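Local coordinates for protein predicted acetamidase/formamidase (Thermoanaerobacter tengcongensis, PDB 3TKK) that is predicted to hydrolyse carbon-nitrogen bonds in linear amides such as acetamide or formamide, and binds zinc and calcium ions, at residues 32-37 and 64-69; 250-255 and 292-297; 113-118 and 128-133. One frame throughout, in Å; residues are numbered along the deposited sequence.

Contact 1 of 3, residues 32-37 and 64-69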
# COMPACT_ATOMS: atom_id res chain seq x y z
N LEU A 32 -13.12 1.37 28.48
CA LEU A 32 -13.03 2.80 28.69
C LEU A 32 -13.61 3.60 27.53
O LEU A 32 -13.27 3.28 26.41
CB LEU A 32 -11.55 3.23 28.77
CG LEU A 32 -10.86 2.72 30.02
CD1 LEU A 32 -9.87 1.52 29.72
CD2 LEU A 32 -10.08 3.89 30.66
N GLU A 33 -14.29 4.72 27.81
CA GLU A 33 -14.56 5.76 26.81
C GLU A 33 -13.56 6.84 27.03
O GLU A 33 -13.51 7.46 28.16
CB GLU A 33 -15.95 6.43 26.97
CG GLU A 33 -17.06 5.45 27.07
CD GLU A 33 -18.50 6.11 26.91
OE1 GLU A 33 -18.61 7.18 26.22
OE2 GLU A 33 -19.52 5.54 27.42
N VAL A 34 -12.73 7.01 26.02
CA VAL A 34 -11.57 7.81 26.14
C VAL A 34 -11.77 9.09 25.29
O VAL A 34 -11.91 9.01 24.08
CB VAL A 34 -10.37 7.06 25.66
CG1 VAL A 34 -9.03 7.91 25.81
CG2 VAL A 34 -10.10 5.73 26.50
N GLU A 35 -11.79 10.29 25.93
CA GLU A 35 -11.87 11.57 25.19
C GLU A 35 -10.49 12.07 24.77
O GLU A 35 -9.53 11.99 25.56
CB GLU A 35 -12.44 12.60 26.20
CG GLU A 35 -12.60 14.02 25.69
CD GLU A 35 -13.07 14.95 26.86
OE1 GLU A 35 -12.28 15.32 27.77
OE2 GLU A 35 -14.25 15.28 26.88
N THR A 36 -10.41 12.61 23.55
CA THR A 36 -9.15 13.08 23.04
C THR A 36 -9.30 14.53 22.63
O THR A 36 -10.39 14.98 22.34
CB THR A 36 -8.67 12.20 21.84
OG1 THR A 36 -9.70 12.28 20.84
CG2 THR A 36 -8.55 10.73 22.25
N MET A 37 -8.21 15.25 22.59
CA MET A 37 -8.21 16.50 21.87
C MET A 37 -7.57 16.20 20.48
O MET A 37 -6.87 15.14 20.23
CB MET A 37 -7.41 17.54 22.60
CG MET A 37 -7.82 17.95 24.01
SD MET A 37 -6.32 18.76 24.69
CE MET A 37 -6.77 20.49 24.57
N GLY A 64 -4.45 9.53 28.53
CA GLY A 64 -3.79 8.45 29.23
C GLY A 64 -2.67 8.98 30.15
O GLY A 64 -2.57 10.21 30.44
N PRO A 65 -1.82 8.08 30.66
CA PRO A 65 -1.81 6.67 30.30
C PRO A 65 -2.71 5.83 31.19
O PRO A 65 -3.09 6.22 32.30
CB PRO A 65 -0.31 6.27 30.46
CG PRO A 65 0.29 7.36 31.35
CD PRO A 65 -0.74 8.45 31.57
N ILE A 66 -3.17 4.73 30.64
CA ILE A 66 -3.97 3.77 31.39
C ILE A 66 -3.09 2.59 31.84
O ILE A 66 -2.43 1.93 31.03
CB ILE A 66 -5.01 3.24 30.41
CG1 ILE A 66 -5.86 4.43 29.89
CG2 ILE A 66 -5.84 2.07 31.04
CD1 ILE A 66 -6.65 4.07 28.48
N PHE A 67 -3.04 2.36 33.15
CA PHE A 67 -2.31 1.22 33.69
C PHE A 67 -3.27 0.07 33.67
O PHE A 67 -4.41 0.20 34.19
CB PHE A 67 -1.87 1.56 35.11
CG PHE A 67 -1.04 0.56 35.74
CD1 PHE A 67 0.37 0.74 35.84
CD2 PHE A 67 -1.61 -0.59 36.24
CE1 PHE A 67 1.16 -0.20 36.48
CE2 PHE A 67 -0.83 -1.59 36.88
CZ PHE A 67 0.57 -1.38 37.05
N VAL A 68 -2.84 -1.05 33.06
CA VAL A 68 -3.70 -2.18 32.92
C VAL A 68 -3.14 -3.25 33.83
O VAL A 68 -2.09 -3.75 33.59
CB VAL A 68 -3.73 -2.70 31.44
CG1 VAL A 68 -4.53 -4.01 31.37
CG2 VAL A 68 -4.36 -1.55 30.53
N GLU A 69 -3.86 -3.57 34.89
CA GLU A 69 -3.39 -4.59 35.85
C GLU A 69 -3.09 -5.93 35.20
O GLU A 69 -3.94 -6.42 34.52
CB GLU A 69 -4.41 -4.78 37.00
CG GLU A 69 -4.18 -3.65 38.02
CD GLU A 69 -5.15 -3.61 39.20
OE1 GLU A 69 -5.97 -4.52 39.43
OE2 GLU A 69 -5.06 -2.59 39.91

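Contact 2 of 3, residues 250-255 and 292-297. With CA (calcium ion), chain E.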
# COMPACT_ATOMS: atom_id res chain seq x y z
N GLU A 250 8.18 -14.41 11.12
CA GLU A 250 8.42 -15.01 12.42
C GLU A 250 7.11 -15.53 13.10
O GLU A 250 7.13 -16.60 13.71
CB GLU A 250 9.24 -14.02 13.30
CG GLU A 250 9.53 -14.49 14.69
CD GLU A 250 10.72 -15.44 14.78
OE1 GLU A 250 11.31 -15.80 13.71
OE2 GLU A 250 11.08 -15.84 15.95
N LEU A 251 5.99 -14.80 13.03
CA LEU A 251 4.73 -15.32 13.57
C LEU A 251 4.46 -16.64 12.91
O LEU A 251 4.12 -17.61 13.57
CB LEU A 251 3.50 -14.46 13.32
CG LEU A 251 3.02 -13.44 14.39
CD1 LEU A 251 3.51 -13.68 15.87
CD2 LEU A 251 3.15 -11.95 13.95
N PHE A 252 4.56 -16.70 11.59
CA PHE A 252 4.33 -17.99 10.87
C PHE A 252 5.34 -19.07 11.22
O PHE A 252 5.00 -20.26 11.41
CB PHE A 252 4.24 -17.81 9.32
CG PHE A 252 2.85 -17.44 8.85
CD1 PHE A 252 2.28 -16.21 9.15
CD2 PHE A 252 2.09 -18.36 8.17
CE1 PHE A 252 0.95 -15.91 8.79
CE2 PHE A 252 0.79 -18.07 7.76
CZ PHE A 252 0.24 -16.85 8.07
N LYS A 253 6.59 -18.69 11.34
CA LYS A 253 7.59 -19.69 11.64
C LYS A 253 7.30 -20.33 13.03
O LYS A 253 7.31 -21.52 13.22
CB LYS A 253 8.94 -18.99 11.66
CG LYS A 253 10.05 -19.80 12.33
CD LYS A 253 11.44 -19.44 11.86
CE LYS A 253 12.46 -19.59 13.02
NZ LYS A 253 13.76 -20.06 12.46
N LYS A 254 6.97 -19.49 13.98
CA LYS A 254 6.86 -19.94 15.38
C LYS A 254 5.51 -20.57 15.73
O LYS A 254 5.40 -21.16 16.81
CB LYS A 254 7.24 -18.82 16.35
CG LYS A 254 8.65 -18.23 16.03
CD LYS A 254 9.34 -17.67 17.28
CE LYS A 254 10.39 -18.62 17.86
NZ LYS A 254 11.29 -18.95 16.71
N HIS A 255 4.54 -20.49 14.81
CA HIS A 255 3.19 -20.92 15.13
C HIS A 255 2.70 -21.85 14.03
O HIS A 255 1.52 -22.19 13.99
CB HIS A 255 2.25 -19.70 15.28
CG HIS A 255 2.68 -18.75 16.36
ND1 HIS A 255 2.42 -18.97 17.70
CD2 HIS A 255 3.34 -17.56 16.30
CE1 HIS A 255 2.91 -17.96 18.42
NE2 HIS A 255 3.49 -17.11 17.60
N TRP A 292 -8.47 -15.55 7.06
CA TRP A 292 -8.78 -17.00 7.02
C TRP A 292 -7.49 -17.84 6.75
O TRP A 292 -7.38 -19.03 7.08
CB TRP A 292 -9.86 -17.31 5.98
CG TRP A 292 -9.43 -17.04 4.58
CD1 TRP A 292 -9.40 -15.84 3.94
CD2 TRP A 292 -8.95 -18.02 3.64
NE1 TRP A 292 -8.87 -16.01 2.68
CE2 TRP A 292 -8.64 -17.35 2.46
CE3 TRP A 292 -8.77 -19.41 3.69
CZ2 TRP A 292 -8.17 -18.00 1.33
CZ3 TRP A 292 -8.30 -20.07 2.56
CH2 TRP A 292 -7.98 -19.35 1.41
N ILE A 293 -6.50 -17.22 6.13
CA ILE A 293 -5.19 -17.87 6.03
C ILE A 293 -4.56 -18.09 7.41
O ILE A 293 -4.20 -19.21 7.77
CB ILE A 293 -4.20 -17.01 5.20
CG1 ILE A 293 -4.80 -16.57 3.86
CG2 ILE A 293 -2.94 -17.77 4.94
CD1 ILE A 293 -4.27 -17.30 2.74
N LEU A 294 -4.45 -17.05 8.23
CA LEU A 294 -3.91 -17.30 9.55
C LEU A 294 -4.78 -18.36 10.26
O LEU A 294 -4.30 -19.28 10.97
CB LEU A 294 -3.97 -16.05 10.43
CG LEU A 294 -3.26 -14.74 10.17
CD1 LEU A 294 -2.18 -14.58 11.18
CD2 LEU A 294 -2.74 -14.56 8.76
N GLU A 295 -6.07 -18.21 10.09
CA GLU A 295 -7.04 -19.12 10.74
C GLU A 295 -6.74 -20.56 10.32
O GLU A 295 -6.69 -21.45 11.15
CB GLU A 295 -8.44 -18.69 10.33
CG GLU A 295 -9.61 -19.50 10.90
CD GLU A 295 -9.47 -19.73 12.40
OE1 GLU A 295 -8.74 -18.99 13.09
OE2 GLU A 295 -10.09 -20.68 12.87
N SER A 296 -6.52 -20.81 9.04
CA SER A 296 -6.26 -22.19 8.66
C SER A 296 -5.10 -22.75 9.45
O SER A 296 -5.15 -23.93 9.83
CB SER A 296 -5.95 -22.31 7.20
OG SER A 296 -7.11 -22.01 6.46
N TYR A 297 -4.06 -21.95 9.71
CA TYR A 297 -2.89 -22.51 10.39
C TYR A 297 -3.00 -22.31 11.84
O TYR A 297 -1.98 -22.30 12.55
CB TYR A 297 -1.56 -21.95 9.91
CG TYR A 297 -1.23 -22.19 8.46
CD1 TYR A 297 -1.72 -21.33 7.53
CD2 TYR A 297 -0.39 -23.23 8.03
CE1 TYR A 297 -1.42 -21.41 6.23
CE2 TYR A 297 -0.08 -23.36 6.63
CZ TYR A 297 -0.63 -22.42 5.75
OH TYR A 297 -0.43 -22.33 4.37
CA CA E . 7.68 -23.75 13.04
O HOH W 1 -0.73 -22.09 15.37
O HOH W 2 9.70 -23.98 12.82
O HOH W 3 8.10 -23.89 10.87

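Contact 3 of 3, residues 113-118 and 128-133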
# COMPACT_ATOMS: atom_id res chain seq x y z
N VAL A 113 -12.92 22.57 8.55
CA VAL A 113 -14.08 22.08 7.81
C VAL A 113 -15.19 21.60 8.74
O VAL A 113 -14.92 21.02 9.79
CB VAL A 113 -13.69 20.92 6.90
CG1 VAL A 113 -12.82 21.47 5.81
CG2 VAL A 113 -12.79 19.89 7.64
N ASP A 114 -16.43 21.79 8.32
CA ASP A 114 -17.57 21.21 8.97
C ASP A 114 -17.64 19.71 8.68
O ASP A 114 -17.20 19.24 7.62
CB ASP A 114 -18.84 21.95 8.54
CG ASP A 114 -18.82 23.36 9.00
OD1 ASP A 114 -18.26 23.64 10.09
OD2 ASP A 114 -19.30 24.18 8.23
N ILE A 115 -18.01 18.97 9.71
CA ILE A 115 -18.33 17.56 9.56
C ILE A 115 -19.81 17.51 9.88
O ILE A 115 -20.22 17.95 10.98
CB ILE A 115 -17.48 16.68 10.51
CG1 ILE A 115 -16.03 16.85 10.07
CG2 ILE A 115 -17.95 15.19 10.38
CD1 ILE A 115 -14.92 16.34 10.91
N LYS A 116 -20.60 17.08 8.91
CA LYS A 116 -22.04 17.00 9.07
C LYS A 116 -22.69 15.89 8.30
O LYS A 116 -22.28 15.58 7.21
CB LYS A 116 -22.67 18.26 8.57
CG LYS A 116 -21.99 19.47 9.01
CD LYS A 116 -22.84 20.38 9.71
CE LYS A 116 -22.63 20.11 11.19
NZ LYS A 116 -23.09 21.31 12.01
N ASP A 117 -23.80 15.33 8.83
CA ASP A 117 -24.52 14.35 8.01
C ASP A 117 -23.54 13.19 7.67
O ASP A 117 -23.63 12.57 6.61
CB ASP A 117 -24.99 15.04 6.73
CG ASP A 117 -26.16 14.29 6.06
OD1 ASP A 117 -26.77 13.49 6.74
OD2 ASP A 117 -26.42 14.47 4.85
N GLY A 118 -22.58 12.92 8.56
CA GLY A 118 -21.59 11.86 8.29
C GLY A 118 -20.54 12.15 7.23
O GLY A 118 -19.88 11.23 6.73
N LEU A 128 -17.11 14.31 1.80
CA LEU A 128 -16.47 12.98 1.78
C LEU A 128 -16.90 12.21 2.99
O LEU A 128 -16.65 12.67 4.15
CB LEU A 128 -14.93 13.08 1.89
CG LEU A 128 -14.40 14.01 0.78
CD1 LEU A 128 -12.89 14.25 1.08
CD2 LEU A 128 -14.55 13.38 -0.58
N PRO A 129 -17.45 11.01 2.76
CA PRO A 129 -18.03 10.18 3.89
C PRO A 129 -16.97 9.97 4.96
O PRO A 129 -15.80 9.76 4.57
CB PRO A 129 -18.37 8.86 3.17
CG PRO A 129 -18.94 9.45 1.67
CD PRO A 129 -17.60 10.33 1.45
N VAL A 130 -17.31 10.01 6.25
CA VAL A 130 -16.21 9.94 7.28
C VAL A 130 -15.70 8.51 7.35
O VAL A 130 -16.46 7.57 7.00
CB VAL A 130 -16.70 10.40 8.70
CG1 VAL A 130 -16.87 11.91 8.65
CG2 VAL A 130 -18.05 9.73 9.03
N LYS A 131 -14.44 8.34 7.70
CA LYS A 131 -13.88 6.99 8.00
C LYS A 131 -12.98 7.17 9.21
O LYS A 131 -11.77 7.24 9.12
CB LYS A 131 -13.12 6.41 6.79
CG LYS A 131 -14.11 6.12 5.60
CD LYS A 131 -13.13 5.63 4.45
CE LYS A 131 -14.00 5.15 3.21
NZ LYS A 131 -13.07 5.34 2.05
N PRO A 132 -13.59 7.23 10.39
CA PRO A 132 -12.75 7.68 11.59
C PRO A 132 -11.73 6.68 11.98
O PRO A 132 -11.95 5.47 11.86
CB PRO A 132 -13.75 7.70 12.72
CG PRO A 132 -15.01 8.07 11.95
CD PRO A 132 -14.99 7.25 10.68
N MET A 133 -10.58 7.18 12.48
CA MET A 133 -9.54 6.25 12.78
C MET A 133 -8.68 6.93 13.87
O MET A 133 -8.88 8.15 14.16
CB MET A 133 -8.58 6.04 11.54
CG MET A 133 -8.01 7.40 10.95
SD MET A 133 -6.55 7.21 9.91
CE MET A 133 -5.42 6.92 11.18

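Contact 1 of 3, residues 32-37 and 64-69
Leu-32 lies across from Ile-66, and Val-34 from Gly-64, on two strands that run in opposite senses with CA atoms 9.5 Å apart for the first pair and 8.4 Å for the second. The gap is too wide for strand pairing. Strand 31-36 belongs to the mixed nine-stranded sheet, strand 62-69 to the other mixed sheet. The contact is therefore face-to-face packing of two sheets, made by side chains.

Ile-66 carries most of it. Its CG1 stands anti to the carbonyl carbon (chi1 -59°), and the extended chi2 of 161° then sends CD1 out to the facing sheet. There CD1 meets two methyls. Leu-32 reaches toward it tip to tip, with Leu-32 CD2 4.1 Å from Ile-66 CD1. Val-34 CG2 lies 4.3 Å from the same Ile-66 CD1. These two methyls of strand 31-36 are 4.5 Å apart (Leu-32 CD2 to Val-34 CG2), so the isoleucine tip sits over the dip between them. The other branch of Leu-32 is engaged too, with Leu-32 CD1 4.3 Å from Ile-66 CG2.

Val-26 of strand 24-27 touches both Leu-32 and Ile-66, and Leu-207 of strand 203-212 touches Leu-32 and Val-34. On strand 180-186, Leu-180 packs on Ile-66 and Leu-182 on Val-34. That strand also holds Asp-184, a ligand of both zinc and calcium, about 11 Å from the Val-34 side chain.

All three touching residues are buried. A directional link lies just beyond, where Thr-63 OG1 hydrogen-bonds to Glu-35 O. Between segments 32-37 and 64-69 themselves only methyl groups meet, so dispersion and burial from water account for the contact.

Contact 2 of 3, residues 250-255 and 292-297
Phe-252 meets Leu-294 and Tyr-297 in a helix-to-helix packing. It joins the C-terminal part of helix 237-255 to the short helix 291-296 near the end of the chain. From CB and CG the phenyl ring swings out toward the second helix. Contact starts at the far half of the ring. Phe-252 CE1 comes 3.9 Å from Leu-294 CD2. The tip, Phe-252 CZ, is nearer still, 3.8 Å from Leu-294 CD2. This methyl sits at the ring edge, close to the ring plane.

On the other flank Phe-252 CE2 is 4.1 Å from Tyr-297 CD1. The two rings form an offset edge-to-face pair, centroids 5.9 Å apart and planes at 68°. The edge belongs to Phe-252 and the face to Tyr-297. Tyr-297 has CG anti to its carbonyl carbon (chi1 -61°), which turns its ring back to the phenylalanine. With an alanine here in place of Phe-252, Leu-294 CD2 and the Tyr-297 ring would probably lose their shared partner, and a gap would probably open between the helices.

Phe-267 and Leu-266 of helix 260-270 and Leu-289 of strand 283-290 also pack on Phe-252. Tyr-297 faces the dimer partner as well, in a cation-pi contact with Lys-125 of the second subunit.

Polar groups line the border. One water bridges two carbonyl oxygens, 2.6 Å from His-255 O and 3.1 Å from Tyr-297 O. Calcium binds Lys-253 O at 2.3 Å, with two waters and Thr-256 O also in its shell. In the second helix, Trp-292 O accepts from Ser-296 N and, at 3.1 Å, from Ser-296 OG, which reach it from opposite faces of its carbonyl plane.

Contact 3 of 3, residues 113-118 and 128-133
Val-130 N donates a hydrogen bond to Gly-118 O at 2.9 Å, with an angle of 148° at the hydrogen. The bond lies at the turn end of a small four-stranded antiparallel sheet, just beyond strand 127-129. Strands 108-116 and 119-121 form a beta hairpin, and strand 127-129 lies next to 119-121. Asp-117 and Gly-118 make the hairpin turn. Both have positive phi, as in a type I' turn, which favours glycine at the second place. Leu-128 pairs through its backbone with Val-120, and the bond from Val-130 to Gly-118 continues that register by one more step. The bond is somewhat bent at the hydrogen, and the donor is tilted 27° from the carbonyl plane.

The same oxygen has a second, weaker partner. Pro-129 CA makes a CA-H...O contact of 3.5 Å to Gly-118 O. Thus the turn carbonyl is met by two neighbouring residues of the last strand and its exit.

An apolar contact lies beside the polar one. Val-130 CG1 stands anti to its carbonyl carbon (chi1 -73°), which lets it reach Ile-115 CG2 at 3.9 Å. The two side chains pass each other at a slant. Ile-115 also packs on Ala-187 and Val-201. Its side chain is about 9 Å from those of the zinc ligands His-186 and Glu-200, so this end of strand 108-116 approaches the metal site without entering it.

Leu-128 packs on Thr-270 of the second subunit. The valine also covers the oxygen it binds: Val-130 CG1 lies 3.6 Å from Gly-118 O, and Val-130 CG2 only 3.3 Å from that same Gly-118 O.

From the N terminus the three contacts follow in series; none nests or crosses. Contact 1 closes first, over 26 intervening residues that include the zinc ligand Cys-39, and joins the two large sheets. Contact 3 comes next. It closes a short loop of nine residues within the small antiparallel sheet, its nearest atoms about 8 Å from contact 1. Contact 2 closes last, over 36 residues, and brings two helices together, its nearest atoms about 20 Å from contact 1 and about 21 Å from contact 3. Contacts 2 and 3 are still related through the dimer. Leu-128, on segment 128-133 of the second subunit, packs on Trp-292 and Ile-293 of contact 2.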